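Local structure of PKS (Streptomyces sp. CNQ431, 5YDA) at residues Leu61-Val66 against Val83-Val88; Phe114-Gly119 against Val371-Gly376; Ala223-Leu228 against Glu307-His312; Glu252-Ala257 against Thr271-Arg276. The protein is a polyketide synthase represented here by its acyltransferase domain, a broadly selective one that probably transfers acyl units to a carrier protein in making the antibiotic splenocin. All blocks are in the same frame, centred on the assembly; numbering follows the deposited sequence.

Interaction 1 of 4, residues Leu61-Val66 against Val83-Val88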
loop_
_atom_site.group_PDB
_atom_site.type_symbol
_atom_site.label_atom_id
_atom_site.label_comp_id
_atom_site.label_asym_id
_atom_site.label_seq_id
_atom_site.Cartn_x
_atom_site.Cartn_y
_atom_site.Cartn_z
ATOM N N LEU A 61 -7.583 19.204 -32.686
ATOM C CA LEU A 61 -6.642 18.510 -31.785
ATOM C C LEU A 61 -7.139 17.259 -31.098
ATOM O O LEU A 61 -8.063 17.318 -30.348
ATOM C CB LEU A 61 -6.198 19.458 -30.691
ATOM C CG LEU A 61 -5.062 20.381 -31.032
ATOM C CD1 LEU A 61 -4.834 21.369 -29.925
ATOM C CD2 LEU A 61 -3.855 19.509 -31.200
ATOM N N ARG A 62 -6.510 16.125 -31.328
ATOM C CA ARG A 62 -6.911 14.896 -30.654
ATOM C C ARG A 62 -6.166 14.773 -29.318
ATOM O O ARG A 62 -5.093 15.303 -29.167
ATOM C CB ARG A 62 -6.584 13.681 -31.497
ATOM C CG ARG A 62 -7.051 13.763 -32.919
ATOM C CD ARG A 62 -7.122 12.412 -33.606
ATOM N NE ARG A 62 -7.051 11.284 -32.696
ATOM C CZ ARG A 62 -7.301 10.028 -33.040
ATOM N NH1 ARG A 62 -7.666 9.740 -34.283
ATOM N NH2 ARG A 62 -7.207 9.061 -32.136
ATOM N N LEU A 63 -6.748 14.074 -28.357
ATOM C CA LEU A 63 -6.149 13.901 -27.052
ATOM C C LEU A 63 -4.859 13.175 -27.254
ATOM O O LEU A 63 -3.846 13.513 -26.709
ATOM C CB LEU A 63 -7.079 13.124 -26.145
ATOM C CG LEU A 63 -6.646 13.014 -24.691
ATOM C CD1 LEU A 63 -6.371 14.375 -24.122
ATOM C CD2 LEU A 63 -7.709 12.300 -23.887
ATOM N N ASP A 64 -4.938 12.160 -28.077
ATOM C CA ASP A 64 -3.786 11.369 -28.505
ATOM C C ASP A 64 -2.561 12.223 -28.824
ATOM O O ASP A 64 -1.493 12.057 -28.226
ATOM C CB ASP A 64 -4.193 10.570 -29.748
ATOM C CG ASP A 64 -3.668 9.169 -29.742
ATOM O OD1 ASP A 64 -3.468 8.622 -30.843
ATOM O OD2 ASP A 64 -3.463 8.614 -28.639
ATOM N N ASP A 65 -2.708 13.133 -29.792
ATOM C CA ASP A 65 -1.573 13.930 -30.245
ATOM C C ASP A 65 -1.061 14.834 -29.138
ATOM O O ASP A 65 0.153 14.976 -28.952
ATOM C CB ASP A 65 -1.965 14.772 -31.461
ATOM C CG ASP A 65 -2.564 13.944 -32.584
ATOM O OD1 ASP A 65 -3.462 14.469 -33.285
ATOM O OD2 ASP A 65 -2.138 12.779 -32.764
ATOM N N VAL A 66 -1.978 15.474 -28.410
ATOM C CA VAL A 66 -1.594 16.403 -27.353
ATOM C C VAL A 66 -0.723 15.703 -26.312
ATOM O O VAL A 66 0.283 16.260 -25.852
ATOM C CB VAL A 66 -2.859 17.028 -26.735
ATOM C CG1 VAL A 66 -2.621 17.441 -25.305
ATOM C CG2 VAL A 66 -3.283 18.217 -27.558
ATOM N N VAL A 83 -2.995 16.084 -15.508
ATOM C CA VAL A 83 -4.395 15.688 -15.500
ATOM C C VAL A 83 -4.489 14.322 -16.161
ATOM O O VAL A 83 -3.605 13.924 -16.922
ATOM C CB VAL A 83 -5.303 16.715 -16.215
ATOM C CG1 VAL A 83 -5.223 18.063 -15.517
ATOM C CG2 VAL A 83 -4.911 16.846 -17.688
ATOM N N SER A 84 -5.546 13.591 -15.829
ATOM C CA SER A 84 -5.911 12.353 -16.495
ATOM C C SER A 84 -7.212 12.578 -17.249
ATOM O O SER A 84 -8.131 13.214 -16.722
ATOM C CB SER A 84 -6.108 11.212 -15.490
ATOM O OG SER A 84 -4.935 10.985 -14.740
ATOM N N ALA A 85 -7.302 12.042 -18.466
ATOM C CA ALA A 85 -8.493 12.260 -19.273
ATOM C C ALA A 85 -8.628 11.145 -20.298
ATOM O O ALA A 85 -7.628 10.630 -20.803
ATOM C CB ALA A 85 -8.442 13.619 -19.980
ATOM N N SER A 86 -9.872 10.770 -20.584
ATOM C CA SER A 86 -10.201 9.848 -21.658
ATOM C C SER A 86 -10.836 10.560 -22.846
ATOM O O SER A 86 -11.282 9.894 -23.784
ATOM C CB SER A 86 -11.137 8.751 -21.141
ATOM O OG SER A 86 -10.525 8.002 -20.102
ATOM N N SER A 87 -10.888 11.893 -22.823
ATOM C CA SER A 87 -11.514 12.709 -23.861
ATOM C C SER A 87 -11.101 14.159 -23.668
ATOM O O SER A 87 -10.702 14.573 -22.573
ATOM C CB SER A 87 -13.036 12.618 -23.821
ATOM O OG SER A 87 -13.555 13.554 -22.888
ATOM N N VAL A 88 -11.249 14.937 -24.733
ATOM C CA VAL A 88 -10.843 16.341 -24.732
ATOM C C VAL A 88 -11.679 17.179 -23.765
ATOM O O VAL A 88 -11.099 17.971 -23.007
ATOM C CB VAL A 88 -10.893 16.922 -26.151
ATOM C CG1 VAL A 88 -11.108 18.428 -26.096
ATOM C CG2 VAL A 88 -9.605 16.587 -26.896
#
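Leu63, in the first turn of a helix, meets Ala85 and Val88 across the corner where a strand ends and the next helix starts. Leu63 has the most surface buried here, and it does most of the touching with one methyl. Its CG lies anti to the backbone N (chi1 -173°), and this carries CD2 over the backbone of the corner. There Leu63 CD2 stands 3.4 Å from Ser87 N and 3.5 Å from Ala85 O. The same Leu63 CD2 is 4.2 Å from Ala85 CB, whose bond from CA points toward the helix. The methyl thus rests more closely on peptide groups than on side chains.

Val88 comes second. One branch, CG2, sits beside its own backbone N and reaches back to residues 61-63. Val88 CG2 is 3.9 Å from Leu61 O and 4.1 Å from Leu63 N. It also approaches Leu63 CB at 4.4 Å, a loose apolar contact. No hydrogen bond joins the two segments; what they share is van der Waals packing.

Ser87 is the N-cap residue of helix 88-97, and its OG makes a weak hydrogen bond to Glu90 N.

The contact lies at the surface of the small CurL-like part of the chain. Strand 79-85 pairs antiparallel with strand 32-38, and Leu63 also touches Leu34 of that partner strand. Ala85 packs on Ala91 of helix 88-97, while Leu61 packs on Leu55 of helix 43-56.

Interaction 2 of 4, residues Phe114-Gly119 against Val371-Gly376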
loop_
_atom_site.group_PDB
_atom_site.type_symbol
_atom_site.label_atom_id
_atom_site.label_comp_id
_atom_site.label_asym_id
_atom_site.label_seq_id
_atom_site.Cartn_x
_atom_site.Cartn_y
_atom_site.Cartn_z
ATOM N N PHE A 114 7.669 1.989 -1.187
ATOM C CA PHE A 114 6.359 1.351 -1.222
ATOM C C PHE A 114 5.930 1.034 0.204
ATOM O O PHE A 114 6.715 0.462 0.978
ATOM C CB PHE A 114 6.375 0.055 -2.044
ATOM C CG PHE A 114 6.406 0.258 -3.532
ATOM C CD1 PHE A 114 6.384 1.530 -4.085
ATOM C CD2 PHE A 114 6.466 -0.842 -4.385
ATOM C CE1 PHE A 114 6.418 1.700 -5.468
ATOM C CE2 PHE A 114 6.497 -0.674 -5.750
ATOM C CZ PHE A 114 6.472 0.600 -6.293
ATOM N N LEU A 115 4.685 1.381 0.543
ATOM C CA LEU A 115 4.092 1.066 1.843
ATOM C C LEU A 115 2.993 0.022 1.638
ATOM O O LEU A 115 2.039 0.261 0.888
ATOM C CB LEU A 115 3.525 2.323 2.512
ATOM C CG LEU A 115 4.487 3.299 3.238
ATOM C CD1 LEU A 115 5.731 3.647 2.417
ATOM C CD2 LEU A 115 3.767 4.592 3.650
ATOM N N LEU A 116 3.113 -1.116 2.327
ATOM C CA LEU A 116 2.261 -2.282 2.091
ATOM C C LEU A 116 1.346 -2.536 3.282
ATOM O O LEU A 116 1.832 -2.971 4.338
ATOM C CB LEU A 116 3.120 -3.520 1.827
ATOM C CG LEU A 116 3.965 -3.723 0.559
ATOM C CD1 LEU A 116 3.182 -3.478 -0.755
ATOM C CD2 LEU A 116 5.256 -2.961 0.604
ATOM N N PRO A 117 0.035 -2.311 3.172
ATOM C CA PRO A 117 -0.839 -2.431 4.348
ATOM C C PRO A 117 -1.027 -3.868 4.802
ATOM O O PRO A 117 -0.753 -4.833 4.085
ATOM C CB PRO A 117 -2.171 -1.817 3.885
ATOM C CG PRO A 117 -2.028 -1.542 2.439
ATOM C CD PRO A 117 -0.575 -1.514 2.097
ATOM N N GLY A 118 -1.541 -3.999 6.019
ATOM C CA GLY A 118 -1.659 -5.310 6.620
ATOM C C GLY A 118 -3.144 -5.094 6.432
ATOM O O GLY A 118 -3.555 -4.045 5.930
ATOM N N GLY A 119 -3.985 -6.026 6.837
ATOM C CA GLY A 119 -5.375 -5.781 6.471
ATOM C C GLY A 119 -6.310 -4.817 7.168
ATOM O O GLY A 119 -5.913 -4.122 8.117
ATOM N N VAL A 371 4.625 5.783 -1.259
ATOM C CA VAL A 371 3.634 5.262 -2.189
ATOM C C VAL A 371 2.966 4.084 -1.506
ATOM O O VAL A 371 3.599 3.038 -1.287
ATOM C CB VAL A 371 4.252 4.843 -3.532
ATOM C CG1 VAL A 371 3.170 4.398 -4.506
ATOM C CG2 VAL A 371 5.070 5.979 -4.122
ATOM N N GLU A 372 1.705 4.265 -1.133
ATOM C CA GLU A 372 0.944 3.185 -0.523
ATOM C C GLU A 372 0.467 2.244 -1.624
ATOM O O GLU A 372 -0.091 2.692 -2.632
ATOM C CB GLU A 372 -0.242 3.745 0.268
ATOM C CG GLU A 372 -1.015 2.695 1.020
ATOM C CD GLU A 372 -1.670 3.213 2.302
ATOM O OE1 GLU A 372 -1.697 4.451 2.541
ATOM O OE2 GLU A 372 -2.184 2.366 3.062
ATOM N N ILE A 373 0.702 0.947 -1.434
ATOM C CA ILE A 373 0.421 -0.094 -2.419
ATOM C C ILE A 373 -0.697 -0.952 -1.853
ATOM O O ILE A 373 -0.458 -1.815 -1.003
ATOM C CB ILE A 373 1.658 -0.954 -2.708
ATOM C CG1 ILE A 373 2.816 -0.084 -3.182
ATOM C CG2 ILE A 373 1.335 -2.106 -3.691
ATOM C CD1 ILE A 373 2.477 0.708 -4.385
ATOM N N GLY A 374 -1.900 -0.777 -2.358
ATOM C CA GLY A 374 -3.037 -1.512 -1.855
ATOM C C GLY A 374 -4.194 -0.567 -1.635
ATOM O O GLY A 374 -4.053 0.655 -1.779
ATOM N N PRO A 375 -5.360 -1.104 -1.280
ATOM C CA PRO A 375 -6.561 -0.254 -1.169
ATOM C C PRO A 375 -6.479 0.680 0.029
ATOM O O PRO A 375 -6.188 0.251 1.148
ATOM C CB PRO A 375 -7.707 -1.267 -1.009
ATOM C CG PRO A 375 -7.075 -2.449 -0.374
ATOM C CD PRO A 375 -5.654 -2.514 -0.972
ATOM N N GLY A 376 -6.750 1.955 -0.216
ATOM C CA GLY A 376 -6.944 2.927 0.842
ATOM C C GLY A 376 -5.718 3.781 1.120
ATOM O O GLY A 376 -4.751 3.852 0.349
#
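Ile373, just past the end of strand 369-372, packs against Phe114 and Leu116 of the adjoining parallel strand. Its CB touches Leu116 CD1 at 3.5 Å. From there the side chain forks. Ile373 CG2 goes to the same methyl, 3.7 Å from Leu116 CD1. The other branch has CG1 beside the backbone N (chi1 -57°) and turns to Phe114. Ile373 CG1 lies over a face of the ring, 3.6 Å from Phe114 CG. At the tip, Ile373 CD1 makes a CH-pi contact over the ring face, 4.0 Å from the centroid of the Phe114 ring and 11° off the ring normal. Val371 lies alongside Phe114 and points the same way.

Two backbone hydrogen bonds set the register: Leu115 N to Val371 O (2.7 Å) and Ile373 N to Leu115 O (2.8 Å). The second is nearly straight (171°). Beyond them Pro117 CD comes 3.1 Å from Ile373 O. The carboxylate of Glu372 is held by Thr380 OG1 and Leu379 N.

The two strands lie side by side in the middle of the mixed, mostly parallel sheet of the acyltransferase domain. Strand 195-198 flanks strand 112-116 on its other edge. Helix 169-188 covers Ile373 and Leu116, and helix 378-387 covers Leu115 and Pro117.

Interaction 3 of 4, residues Ala223-Leu228 against Glu307-His312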
loop_
_atom_site.group_PDB
_atom_site.type_symbol
_atom_site.label_atom_id
_atom_site.label_comp_id
_atom_site.label_asym_id
_atom_site.label_seq_id
_atom_site.Cartn_x
_atom_site.Cartn_y
_atom_site.Cartn_z
ATOM N N ALA A 223 -0.758 -18.054 3.581
ATOM C CA ALA A 223 -2.085 -18.621 3.800
ATOM C C ALA A 223 -2.157 -19.379 5.123
ATOM O O ALA A 223 -3.122 -19.226 5.877
ATOM C CB ALA A 223 -2.483 -19.530 2.638
ATOM N N GLU A 224 -1.149 -20.213 5.424
ATOM C CA GLU A 224 -1.188 -20.946 6.688
ATOM C C GLU A 224 -0.914 -20.024 7.876
ATOM O O GLU A 224 -1.394 -20.281 8.984
ATOM C CB GLU A 224 -0.184 -22.116 6.686
ATOM C CG GLU A 224 -0.310 -23.108 5.501
ATOM C CD GLU A 224 -1.703 -23.766 5.358
ATOM O OE1 GLU A 224 -2.003 -24.303 4.254
ATOM O OE2 GLU A 224 -2.486 -23.765 6.338
ATOM N N ARG A 225 -0.139 -18.959 7.678
ATOM C CA ARG A 225 0.030 -17.981 8.744
ATOM C C ARG A 225 -1.324 -17.415 9.161
ATOM O O ARG A 225 -1.649 -17.354 10.353
ATOM C CB ARG A 225 0.974 -16.873 8.281
ATOM C CG ARG A 225 1.184 -15.794 9.304
ATOM C CD ARG A 225 2.116 -14.735 8.748
ATOM N NE ARG A 225 2.386 -13.681 9.709
ATOM C CZ ARG A 225 1.651 -12.580 9.844
ATOM N NH1 ARG A 225 0.600 -12.384 9.066
ATOM N NH2 ARG A 225 1.983 -11.665 10.756
ATOM N N ILE A 226 -2.151 -17.068 8.175
ATOM C CA ILE A 226 -3.477 -16.517 8.438
ATOM C C ILE A 226 -4.340 -17.519 9.190
ATOM O O ILE A 226 -4.997 -17.172 10.178
ATOM C CB ILE A 226 -4.125 -16.082 7.111
ATOM C CG1 ILE A 226 -3.359 -14.889 6.528
ATOM C CG2 ILE A 226 -5.612 -15.818 7.286
ATOM C CD1 ILE A 226 -3.561 -14.700 5.040
ATOM N N ARG A 227 -4.347 -18.784 8.746
ATOM C CA ARG A 227 -5.170 -19.786 9.427
ATOM C C ARG A 227 -4.705 -20.011 10.859
ATOM O O ARG A 227 -5.532 -20.176 11.764
ATOM C CB ARG A 227 -5.154 -21.116 8.671
ATOM C CG ARG A 227 -5.753 -21.053 7.287
ATOM C CD ARG A 227 -5.669 -22.417 6.635
ATOM N NE ARG A 227 -6.464 -22.454 5.416
ATOM C CZ ARG A 227 -5.984 -22.794 4.233
ATOM N NH1 ARG A 227 -4.705 -23.138 4.114
ATOM N NH2 ARG A 227 -6.783 -22.808 3.182
ATOM N N LEU A 228 -3.386 -20.035 11.082
ATOM C CA LEU A 228 -2.868 -20.227 12.437
ATOM C C LEU A 228 -3.203 -19.037 13.340
ATOM O O LEU A 228 -3.530 -19.217 14.518
ATOM C CB LEU A 228 -1.360 -20.471 12.403
ATOM C CG LEU A 228 -0.946 -21.834 11.811
ATOM C CD1 LEU A 228 0.560 -21.910 11.615
ATOM C CD2 LEU A 228 -1.426 -22.997 12.694
ATOM N N GLU A 307 5.882 -22.476 16.925
ATOM C CA GLU A 307 6.783 -23.521 16.437
ATOM C C GLU A 307 6.208 -24.200 15.203
ATOM O O GLU A 307 6.913 -24.404 14.205
ATOM C CB GLU A 307 7.079 -24.539 17.548
ATOM C CG GLU A 307 8.117 -24.068 18.554
ATOM C CD GLU A 307 9.541 -24.170 18.007
ATOM O OE1 GLU A 307 10.356 -24.896 18.585
ATOM O OE2 GLU A 307 9.865 -23.519 17.008
ATOM N N SER A 308 4.920 -24.511 15.227
ATOM C CA SER A 308 4.281 -25.028 14.028
ATOM C C SER A 308 4.430 -24.066 12.859
ATOM O O SER A 308 4.609 -24.490 11.706
ATOM C CB SER A 308 2.812 -25.293 14.299
ATOM O OG SER A 308 2.174 -25.460 13.049
ATOM N N PHE A 309 4.341 -22.762 13.121
ATOM C CA PHE A 309 4.475 -21.834 12.007
ATOM C C PHE A 309 5.911 -21.794 11.500
ATOM O O PHE A 309 6.136 -21.586 10.304
ATOM C CB PHE A 309 3.994 -20.439 12.404
ATOM C CG PHE A 309 4.141 -19.427 11.308
ATOM C CD1 PHE A 309 3.548 -19.636 10.081
ATOM C CD2 PHE A 309 4.894 -18.291 11.497
ATOM C CE1 PHE A 309 3.691 -18.729 9.063
ATOM C CE2 PHE A 309 5.031 -17.358 10.486
ATOM C CZ PHE A 309 4.434 -17.583 9.270
ATOM N N ALA A 310 6.884 -21.994 12.393
ATOM C CA ALA A 310 8.278 -22.086 11.969
ATOM C C ALA A 310 8.494 -23.248 11.004
ATOM O O ALA A 310 9.351 -23.166 10.113
ATOM C CB ALA A 310 9.191 -22.226 13.193
ATOM N N GLY A 311 7.726 -24.327 11.153
ATOM C CA GLY A 311 7.773 -25.396 10.163
ATOM C C GLY A 311 7.485 -24.896 8.757
ATOM O O GLY A 311 8.230 -25.188 7.814
ATOM N N HIS A 312 6.403 -24.118 8.602
ATOM C CA HIS A 312 6.091 -23.528 7.304
ATOM C C HIS A 312 7.156 -22.538 6.868
ATOM O O HIS A 312 7.519 -22.492 5.683
ATOM C CB HIS A 312 4.722 -22.850 7.341
ATOM C CG HIS A 312 3.595 -23.816 7.454
ATOM N ND1 HIS A 312 3.034 -24.161 8.662
ATOM C CD2 HIS A 312 2.965 -24.560 6.518
ATOM C CE1 HIS A 312 2.089 -25.062 8.463
ATOM N NE2 HIS A 312 2.030 -25.323 7.169
#
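Phe309 and Arg225 cross at a slant between two helices. The axes of segments 223-228 and 307-312 come within 10.2 Å and run at 169°, nearly antiparallel. Arg225 runs out straight, with CG anti to the backbone N (chi1 179°), and its stem passes along the outer end of the ring. Arg225 CB is 3.4 Å from Phe309 CE1, and Arg225 CD is 3.7 Å from Phe309 CZ. Phe309 CZ also lies at the edge of the guanidinium, near its plane. The guanidinium and ring planes are turned 62° apart, so the two groups do not stack.

Leu228 approaches the base of the same residue, with Leu228 CD1 3.8 Å from Phe309 CB. Glu224 packs on His312 instead. Its CB sits over the centre of the His312 ring in a CH-pi contact, 4.0 Å from the centroid. Glu224 CG then passes 3.6 Å from His312 NE2. The Glu224 carboxylate turns back to its own helix and forms a salt bridge, Arg227 NH1 to Glu224 OE1.

The contact is mostly of aliphatic carbon against rings, and no hydrogen bond crosses between the helices. Arg225 NE bonds Thr349 OG1, and NH2 bonds Ser200 OG. Ser200 lies in a GxSxG sequence consistent with the nucleophile elbow of acyltransferases. Phe309 thus packs on the stem of a residue that bonds the probable nucleophile, as a second-shell neighbour.

Interaction 4 of 4, residues Glu252-Ala257 against Thr271-Arg276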
loop_
_atom_site.group_PDB
_atom_site.type_symbol
_atom_site.label_atom_id
_atom_site.label_comp_id
_atom_site.label_asym_id
_atom_site.label_seq_id
_atom_site.Cartn_x
_atom_site.Cartn_y
_atom_site.Cartn_z
ATOM N N GLU A 252 -2.344 -8.168 32.407
ATOM C CA GLU A 252 -2.105 -9.581 32.282
ATOM C C GLU A 252 -3.127 -9.998 31.250
ATOM O O GLU A 252 -4.262 -9.600 31.313
ATOM C CB GLU A 252 -2.306 -10.282 33.616
ATOM C CG GLU A 252 -2.327 -11.798 33.576
ATOM C CD GLU A 252 -1.112 -12.408 32.918
ATOM O OE1 GLU A 252 -0.019 -12.329 33.501
ATOM O OE2 GLU A 252 -1.248 -12.980 31.823
ATOM N N GLY A 253 -2.706 -10.782 30.281
ATOM C CA GLY A 253 -3.572 -11.163 29.188
ATOM C C GLY A 253 -3.590 -10.202 28.017
ATOM O O GLY A 253 -4.410 -10.383 27.113
ATOM N N LEU A 254 -2.711 -9.202 27.993
ATOM C CA LEU A 254 -2.676 -8.225 26.916
ATOM C C LEU A 254 -1.245 -8.018 26.449
ATOM O O LEU A 254 -0.310 -8.013 27.258
ATOM C CB LEU A 254 -3.260 -6.863 27.346
ATOM C CG LEU A 254 -4.723 -6.783 27.765
ATOM C CD1 LEU A 254 -5.011 -5.409 28.327
ATOM C CD2 LEU A 254 -5.661 -7.101 26.618
ATOM N N SER A 255 -1.079 -7.834 25.148
ATOM C CA SER A 255 0.200 -7.431 24.587
ATOM C C SER A 255 -0.014 -6.207 23.709
ATOM O O SER A 255 -1.085 -6.016 23.117
ATOM C CB SER A 255 0.865 -8.555 23.745
ATOM O OG SER A 255 0.837 -9.808 24.413
ATOM N N LEU A 256 1.018 -5.379 23.646
ATOM C CA LEU A 256 1.076 -4.287 22.687
ATOM C C LEU A 256 1.327 -4.884 21.300
ATOM O O LEU A 256 2.429 -5.365 21.013
ATOM C CB LEU A 256 2.183 -3.313 23.092
ATOM C CG LEU A 256 2.345 -2.004 22.320
ATOM C CD1 LEU A 256 1.049 -1.204 22.374
ATOM C CD2 LEU A 256 3.488 -1.177 22.896
ATOM N N ALA A 257 0.307 -4.863 20.439
ATOM C CA ALA A 257 0.418 -5.528 19.146
ATOM C C ALA A 257 1.098 -4.646 18.098
ATOM O O ALA A 257 1.850 -5.153 17.263
ATOM C CB ALA A 257 -0.967 -5.968 18.666
ATOM N N THR A 271 -10.118 -12.268 24.868
ATOM C CA THR A 271 -11.243 -11.357 24.710
ATOM C C THR A 271 -11.653 -10.731 26.039
ATOM O O THR A 271 -11.981 -9.542 26.086
ATOM C CB THR A 271 -12.410 -12.086 24.049
ATOM O OG1 THR A 271 -11.938 -12.696 22.838
ATOM C CG2 THR A 271 -13.506 -11.105 23.684
ATOM N N ASP A 272 -11.608 -11.502 27.130
ATOM C CA ASP A 272 -11.961 -10.968 28.447
ATOM C C ASP A 272 -11.050 -9.809 28.838
ATOM O O ASP A 272 -11.519 -8.768 29.306
ATOM C CB ASP A 272 -11.881 -12.066 29.511
ATOM C CG ASP A 272 -13.067 -13.007 29.475
ATOM O OD1 ASP A 272 -14.085 -12.675 28.816
ATOM O OD2 ASP A 272 -12.982 -14.078 30.122
ATOM N N ALA A 273 -9.740 -9.998 28.696
ATOM C CA ALA A 273 -8.798 -8.932 29.011
ATOM C C ALA A 273 -9.029 -7.707 28.125
ATOM O O ALA A 273 -8.913 -6.567 28.589
ATOM C CB ALA A 273 -7.365 -9.444 28.863
ATOM N N VAL A 274 -9.371 -7.922 26.853
ATOM C CA VAL A 274 -9.602 -6.796 25.952
ATOM C C VAL A 274 -10.876 -6.059 26.350
ATOM O O VAL A 274 -10.919 -4.818 26.328
ATOM C CB VAL A 274 -9.642 -7.278 24.485
ATOM C CG1 VAL A 274 -10.245 -6.216 23.574
ATOM C CG2 VAL A 274 -8.241 -7.631 24.004
ATOM N N ASP A 275 -11.925 -6.808 26.734
ATOM C CA ASP A 275 -13.142 -6.200 27.276
ATOM C C ASP A 275 -12.824 -5.263 28.437
ATOM O O ASP A 275 -13.305 -4.124 28.487
ATOM C CB ASP A 275 -14.122 -7.280 27.746
ATOM C CG ASP A 275 -14.809 -7.997 26.600
ATOM O OD1 ASP A 275 -14.768 -7.490 25.463
ATOM O OD2 ASP A 275 -15.411 -9.065 26.842
ATOM N N ARG A 276 -11.999 -5.720 29.378
ATOM C CA ARG A 276 -11.734 -4.892 30.545
ATOM C C ARG A 276 -10.898 -3.678 30.181
ATOM O O ARG A 276 -11.135 -2.586 30.705
ATOM C CB ARG A 276 -11.071 -5.710 31.655
ATOM C CG ARG A 276 -11.996 -6.795 32.193
ATOM C CD ARG A 276 -11.348 -7.735 33.202
ATOM N NE ARG A 276 -9.900 -7.791 33.101
ATOM C CZ ARG A 276 -9.222 -8.890 32.802
ATOM N NH1 ARG A 276 -9.834 -10.046 32.565
ATOM N NH2 ARG A 276 -7.892 -8.818 32.730
#
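Leu254 reaches Ala273 and Val274 because its CG lies beside the backbone N (chi1 -62°) and the chain then extends (chi2 172°). The bond from CA to CB does not itself aim at the helix, but the branched end does. Leu254 CD2 is 3.7 Å from Ala273 CB and also 3.7 Å from Val274 CG2. It touches both neighbouring residues of the helix at once. On Val274, CG2 is the branch beside the backbone N, and it meets the leucine at a slant. Leu254 CD1 lies farther along, 4.1 Å from Ala273 O.

Ala273 is the centre of the contact. Its methyl points toward the segment 252-257 and fits against the turn that leads into the strand. Ala273 CB is 3.6 Å from Gly253 O and 4.0 Å from Glu252 O. Gly253 has a positive phi of 87°, and with no side chain it lets the turn pass close to that methyl.

At the exposed side, Arg276 NH2 comes to 4.0 Å from Glu252 O. The oxygen is near the guanidinium plane, but this is too long for a hydrogen bond. One face of the same guanidinium lies over Ala273 CA of its own helix.

Strands 254-261 and 264-269 pair in a four-stranded antiparallel sheet, and helix 271-283 follows directly, consistent with the ferredoxin-like subdomain of acyltransferases. No hydrogen bond or salt bridge links the two segments. The first turn of the helix thus rests on the start of the strand and the turn before it through apolar packing, with only a distant polar approach at Arg276.

Overall arrangement
From the N terminus, interaction 1 comes first and closes a short loop in the CurL-like part. It is complete before the others begin, and its centre is about 30 Å from that of interaction 2. Interaction 2 begins at strand 112-116 and closes the longest loop of the four, joining that strand to strand 369-372 in the central sheet. Interaction 3 falls within that span and joins helices 215-231 and 306-313. Interaction 4 falls within interaction 3 in turn, tying strand 254-261 to helix 271-283. No contacts cross. Interactions 3 and 4 have centres about 23 Å apart and lie on the opposite side of the chain's centre from interaction 1.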